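Local coordinates for protein beta-agarase D (Zobellia galactanivorans, PDB 4ASM) that cleaves the beta-1,4-galactosidic linkages of agarose at random positions, with retention of anomeric configuration, through the GH16 catalytic domain present here, at residues P14-A19 with E234-G239; V45-P50 with T124-V129. One frame throughout, in Å; residues are numbered along the deposited sequence.

Contact 1 of 2, residues P14-A19 with E234-G239; sequences PIPANA and EYFVDG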
loop_
_atom_site.group_PDB
_atom_site.type_symbol
_atom_site.label_atom_id
_atom_site.label_comp_id
_atom_site.label_asym_id
_atom_site.label_seq_id
_atom_site.Cartn_x
_atom_site.Cartn_y
_atom_site.Cartn_z
ATOM N N PRO A 14 19.761 9.709 0.495
ATOM C CA PRO A 14 20.033 8.943 1.708
ATOM C C PRO A 14 18.951 7.903 1.993
ATOM O O PRO A 14 17.774 8.129 1.704
ATOM C CB PRO A 14 20.078 10.004 2.810
ATOM C CG PRO A 14 20.438 11.273 2.086
ATOM C CD PRO A 14 19.763 11.158 0.736
ATOM N N ILE A 15 19.382 6.771 2.526
ATOM C CA ILE A 15 18.467 5.745 2.999
ATOM C C ILE A 15 17.995 6.166 4.389
ATOM O O ILE A 15 18.801 6.270 5.314
ATOM C CB ILE A 15 19.167 4.382 3.041
ATOM C CG1 ILE A 15 19.683 4.023 1.641
ATOM C CG2 ILE A 15 18.223 3.309 3.584
ATOM C CD1 ILE A 15 20.799 2.959 1.626
ATOM N N PRO A 16 16.683 6.446 4.548
ATOM C CA PRO A 16 16.241 7.052 5.810
ATOM C C PRO A 16 16.087 6.076 6.970
ATOM O O PRO A 16 16.015 6.503 8.119
ATOM C CB PRO A 16 14.892 7.667 5.440
ATOM C CG PRO A 16 14.370 6.796 4.342
ATOM C CD PRO A 16 15.576 6.269 3.589
ATOM N N ALA A 17 16.020 4.783 6.678
ATOM C CA ALA A 17 15.918 3.776 7.716
ATOM C C ALA A 17 17.296 3.496 8.315
ATOM O O ALA A 17 18.331 3.637 7.639
ATOM C CB ALA A 17 15.318 2.506 7.148
ATOM N N ASN A 18 17.295 3.108 9.581
ATOM C CA ASN A 18 18.530 2.824 10.310
ATOM C C ASN A 18 18.870 1.343 10.216
ATOM O O ASN A 18 18.130 0.516 10.748
ATOM C CB ASN A 18 18.340 3.236 11.778
ATOM C CG ASN A 18 19.503 2.829 12.688
ATOM O OD1 ASN A 18 20.658 2.726 12.272
ATOM N ND2 ASN A 18 19.184 2.610 13.964
ATOM N N ALA A 19 19.995 1.029 9.561
ATOM C CA ALA A 19 20.465 -0.361 9.410
ATOM C C ALA A 19 20.852 -0.999 10.742
ATOM O O ALA A 19 20.895 -2.227 10.855
ATOM C CB ALA A 19 21.625 -0.442 8.429
ATOM N N GLU A 234 8.334 0.328 10.035
ATOM C CA GLU A 234 8.566 1.771 10.127
ATOM C C GLU A 234 8.261 2.385 8.771
ATOM O O GLU A 234 8.647 1.805 7.745
ATOM C CB GLU A 234 10.014 2.065 10.480
ATOM C CG GLU A 234 10.485 1.465 11.803
ATOM C CD GLU A 234 11.996 1.366 11.923
ATOM O OE1 GLU A 234 12.718 1.747 10.976
ATOM O OE2 GLU A 234 12.454 0.914 12.998
ATOM N N TYR A 235 7.567 3.529 8.761
ATOM C CA TYR A 235 7.167 4.201 7.522
ATOM C C TYR A 235 7.897 5.521 7.365
ATOM O O TYR A 235 8.167 6.199 8.358
ATOM C CB TYR A 235 5.650 4.460 7.508
ATOM C CG TYR A 235 4.822 3.213 7.455
ATOM C CD1 TYR A 235 4.552 2.483 8.606
ATOM C CD2 TYR A 235 4.332 2.747 6.239
ATOM C CE1 TYR A 235 3.804 1.313 8.540
ATOM C CE2 TYR A 235 3.561 1.602 6.170
ATOM C CZ TYR A 235 3.318 0.881 7.320
ATOM O OH TYR A 235 2.585 -0.287 7.261
ATOM N N PHE A 236 8.212 5.865 6.117
ATOM C CA PHE A 236 9.012 7.054 5.785
ATOM C C PHE A 236 8.385 7.768 4.608
ATOM O O PHE A 236 7.974 7.125 3.637
ATOM C CB PHE A 236 10.439 6.640 5.394
ATOM C CG PHE A 236 11.152 5.878 6.464
ATOM C CD1 PHE A 236 10.910 4.511 6.633
ATOM C CD2 PHE A 236 12.044 6.508 7.319
ATOM C CE1 PHE A 236 11.538 3.785 7.648
ATOM C CE2 PHE A 236 12.679 5.776 8.343
ATOM C CZ PHE A 236 12.430 4.419 8.489
ATOM N N VAL A 237 8.304 9.100 4.700
ATOM C CA VAL A 237 7.827 9.947 3.610
ATOM C C VAL A 237 8.834 11.066 3.440
ATOM O O VAL A 237 9.168 11.778 4.406
ATOM C CB VAL A 237 6.428 10.536 3.890
ATOM C CG1 VAL A 237 6.002 11.457 2.732
ATOM C CG2 VAL A 237 5.420 9.415 4.039
ATOM N N ASP A 238 9.329 11.192 2.216
ATOM C CA ASP A 238 10.323 12.211 1.872
ATOM C C ASP A 238 11.527 12.214 2.830
ATOM O O ASP A 238 12.021 13.272 3.266
ATOM C CB ASP A 238 9.648 13.583 1.775
ATOM C CG ASP A 238 8.747 13.699 0.563
ATOM O OD1 ASP A 238 8.901 12.907 -0.383
ATOM O OD2 ASP A 238 7.858 14.579 0.564
ATOM N N GLY A 239 11.988 11.018 3.171
ATOM C CA GLY A 239 13.174 10.870 3.995
ATOM C C GLY A 239 12.983 10.983 5.500
ATOM O O GLY A 239 13.937 10.867 6.259
HETATM O O HOH W 1 14.916 3.232 11.229
#

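Contact 2 of 2, residues V45-P50 with T124-V129; sequences VVDFGP and TNKTRV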
loop_
_atom_site.group_PDB
_atom_site.type_symbol
_atom_site.label_atom_id
_atom_site.label_comp_id
_atom_site.label_asym_id
_atom_site.label_seq_id
_atom_site.Cartn_x
_atom_site.Cartn_y
_atom_site.Cartn_z
ATOM N N VAL A 45 0.377 -11.337 -21.154
ATOM C CA VAL A 45 1.058 -11.459 -19.862
ATOM C C VAL A 45 2.526 -11.722 -20.143
ATOM O O VAL A 45 2.877 -12.755 -20.741
ATOM C CB VAL A 45 0.502 -12.620 -19.016
ATOM C CG1 VAL A 45 1.278 -12.710 -17.691
ATOM C CG2 VAL A 45 -0.973 -12.429 -18.781
ATOM N N VAL A 46 3.371 -10.773 -19.763
ATOM C CA VAL A 46 4.797 -10.848 -20.050
ATOM C C VAL A 46 5.642 -10.381 -18.862
ATOM O O VAL A 46 5.178 -9.612 -17.995
ATOM C CB VAL A 46 5.186 -9.992 -21.294
ATOM C CG1 VAL A 46 4.450 -10.444 -22.548
ATOM C CG2 VAL A 46 4.928 -8.507 -21.022
ATOM N N ASP A 47 6.886 -10.827 -18.842
ATOM C CA ASP A 47 7.886 -10.299 -17.939
ATOM C C ASP A 47 8.484 -9.060 -18.587
ATOM O O ASP A 47 8.548 -8.962 -19.826
ATOM C CB ASP A 47 9.026 -11.306 -17.732
ATOM C CG ASP A 47 8.601 -12.554 -16.981
ATOM O OD1 ASP A 47 7.583 -12.549 -16.244
ATOM O OD2 ASP A 47 9.324 -13.572 -17.112
ATOM N N PHE A 48 8.966 -8.135 -17.769
ATOM C CA PHE A 48 9.665 -6.963 -18.288
ATOM C C PHE A 48 10.758 -6.479 -17.353
ATOM O O PHE A 48 10.818 -6.862 -16.188
ATOM C CB PHE A 48 8.700 -5.830 -18.701
ATOM C CG PHE A 48 7.893 -5.226 -17.567
ATOM C CD1 PHE A 48 8.387 -4.133 -16.876
ATOM C CD2 PHE A 48 6.624 -5.707 -17.244
ATOM C CE1 PHE A 48 7.649 -3.512 -15.844
ATOM C CE2 PHE A 48 5.882 -5.093 -16.216
ATOM C CZ PHE A 48 6.407 -4.001 -15.518
ATOM N N GLY A 49 11.651 -5.667 -17.902
ATOM C CA GLY A 49 12.804 -5.139 -17.196
ATOM C C GLY A 49 13.816 -4.580 -18.179
ATOM O O GLY A 49 13.596 -4.618 -19.390
ATOM N N PRO A 50 14.921 -4.051 -17.657
ATOM C CA PRO A 50 15.972 -3.469 -18.508
ATOM C C PRO A 50 16.747 -4.565 -19.219
ATOM O O PRO A 50 16.818 -5.690 -18.722
ATOM C CB PRO A 50 16.890 -2.776 -17.506
ATOM C CG PRO A 50 16.685 -3.558 -16.209
ATOM C CD PRO A 50 15.247 -3.975 -16.221
ATOM N N THR A 124 3.637 -7.262 -10.591
ATOM C CA THR A 124 4.291 -7.990 -9.502
ATOM C C THR A 124 5.794 -8.108 -9.804
ATOM O O THR A 124 6.174 -8.414 -10.942
ATOM C CB THR A 124 3.724 -9.408 -9.438
ATOM O OG1 THR A 124 2.305 -9.351 -9.223
ATOM C CG2 THR A 124 4.343 -10.188 -8.299
ATOM N N ASN A 125 6.630 -7.852 -8.805
ATOM C CA ASN A 125 8.081 -8.016 -8.907
ATOM C C ASN A 125 8.463 -9.486 -8.823
ATOM O O ASN A 125 7.839 -10.261 -8.079
ATOM C CB ASN A 125 8.760 -7.167 -7.803
ATOM C CG ASN A 125 10.230 -6.895 -8.058
ATOM O OD1 ASN A 125 10.660 -5.728 -8.148
ATOM N ND2 ASN A 125 11.003 -7.933 -8.132
ATOM N N LYS A 126 9.468 -9.883 -9.612
ATOM C CA LYS A 126 9.849 -11.307 -9.658
ATOM C C LYS A 126 10.722 -11.731 -8.476
ATOM O O LYS A 126 11.002 -12.921 -8.316
ATOM C CB LYS A 126 10.568 -11.600 -10.970
ATOM C CG LYS A 126 9.667 -11.343 -12.152
ATOM C CD LYS A 126 9.121 -12.615 -12.711
ATOM C CE LYS A 126 9.944 -13.074 -13.868
ATOM N NZ LYS A 126 9.401 -14.367 -14.348
ATOM N N THR A 127 11.155 -10.761 -7.671
ATOM C CA THR A 127 11.999 -11.021 -6.518
ATOM C C THR A 127 11.216 -10.692 -5.259
ATOM O O THR A 127 10.825 -9.529 -5.066
ATOM C CB THR A 127 13.295 -10.191 -6.565
ATOM O OG1 THR A 127 13.963 -10.453 -7.808
ATOM C CG2 THR A 127 14.218 -10.561 -5.380
ATOM N N ARG A 128 11.007 -11.699 -4.414
ATOM C CA ARG A 128 10.255 -11.528 -3.171
ATOM C C ARG A 128 11.096 -10.884 -2.084
ATOM O O ARG A 128 12.321 -10.864 -2.146
ATOM C CB ARG A 128 9.673 -12.870 -2.715
ATOM C CG ARG A 128 8.593 -13.360 -3.669
ATOM C CD ARG A 128 8.013 -14.696 -3.251
ATOM N NE ARG A 128 6.961 -15.118 -4.173
ATOM C CZ ARG A 128 6.734 -16.387 -4.501
ATOM N NH1 ARG A 128 7.479 -17.345 -3.958
ATOM N NH2 ARG A 128 5.757 -16.706 -5.336
ATOM N N VAL A 129 10.415 -10.331 -1.087
ATOM C CA VAL A 129 11.100 -9.697 0.036
ATOM C C VAL A 129 10.644 -10.290 1.366
ATOM O O VAL A 129 9.513 -10.788 1.497
ATOM C CB VAL A 129 10.891 -8.164 0.025
ATOM C CG1 VAL A 129 11.350 -7.549 -1.306
ATOM C CG2 VAL A 129 9.439 -7.765 0.304
#

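Contact 1 of 2, residues P14-A19 with E234-G239
Phe236 reaches from the end of strand 232-237 to the loop 14-19 and lays its ring along Pro16 and Ala17. Its CG stands beside the backbone N and anti to the carbonyl carbon (chi1 -58°), which sends the ring out toward the loop. The ring and the Pro16 pyrrolidine run obliquely to each other. Pro16 CB sits 3.6 Å from Phe236 CD2, and Pro16 CG rests near the same corner. Further out, Pro16 O comes to 3.4 Å from Phe236 CE2, again at a slant to the ring. The far end of the ring belongs to Ala17: its CA is 3.6 Å and its CB 3.7 Å from Phe236 CZ. With an alanine at Phe236 the ring would be gone, which would probably open a gap against Pro16 and Ala17 and loosen the loop's fit on the strand.

Past the ring, Asp238 and Gly239 form a type I' turn. Gly239 O approaches Pro16 CB to 3.4 Å. The backbone angles of Gly239 would press a CB against the preceding carbonyl, so this second turn position calls for glycine.

A water makes the polar link. It accepts from Asn18 N at 2.9 Å and donates to Glu234 OE1 at 2.7 Å, and it lies in the plane of the Phe236 ring, at its edge. Glu234 OE1 also takes a hydrogen bond from Asn226 ND2, while OE2 forms a salt bridge with Arg232. Phe134 of strand 133-140 touches both Pro16 and Ala17.

The contact is remote from the calcium site and from the probable catalytic and substrate-binding residues. It packs an N-terminal loop against the type I' beta-hairpin of strands 232-237 and 240-246 in the GH16 beta-jelly-roll.

Contact 2 of 2, residues V45-P50 with T124-V129
A single surface salt bridge makes this contact, between Asp47 on the short strand 47-48 and Lys126 near the end of strand 112-125. Strand 56-57 lies between them in the sheet, pairing antiparallel with both. The backbones therefore stay well apart, with Asp47 CA and Lys126 CA 8.6 Å from each other.

The side chains span the distance and meet at about a right angle. Lys126 NZ donates to Asp47 OD2 at 2.9 Å. The ammonium comes from above the carboxylate plane, 42° out of it. Asp47 OD1 is also near, 3.2 Å from Lys126 NZ, so the charge faces both oxygens. Behind it, Lys126 CE lies 3.3 Å from Asp47 OD2. The lysine chain is bent at chi2 (-102°) and chi3 (-96°), and these bends bring its amine over the carboxylate. Tyr57 of the intervening strand touches both Asp47 and Lys126.

Neighbouring residues fix the two segments separately. Phe48 stacks on Phe39, and Arg128 forms salt bridges with Asp320 and Glu318. The side chain of Asp47 is about 10 Å from that of Gln81, a probable substrate-binding residue.

With Lys126 exposed and little area between the segments, this one charged pair is the whole link from strand 47-48 across Tyr57 to the 124-129 segment. Solvent is likely to soften it, although the ammonium lies close to both carboxylate oxygens.

From the N terminus, the chain first passes through 14-19, which meets its partner only at 234-239. Contact 1 thus closes a long loop, with 214 residues between its segments. Contact 2 falls wholly within that span: 45-50 meets 124-129 after 73 residues, so the two contacts nest and do not cross. Contact 1 joins the loop before strand 24-27 to strand 232-237. Contact 2 spans strand 56-57, between strands 47-48 and 112-125. Their centres are 24 Å apart and their nearest atoms about 12 Å, so they do not touch. Strands 112-125 and 232-237 belong to the same connected beta framework of the GH16 domain.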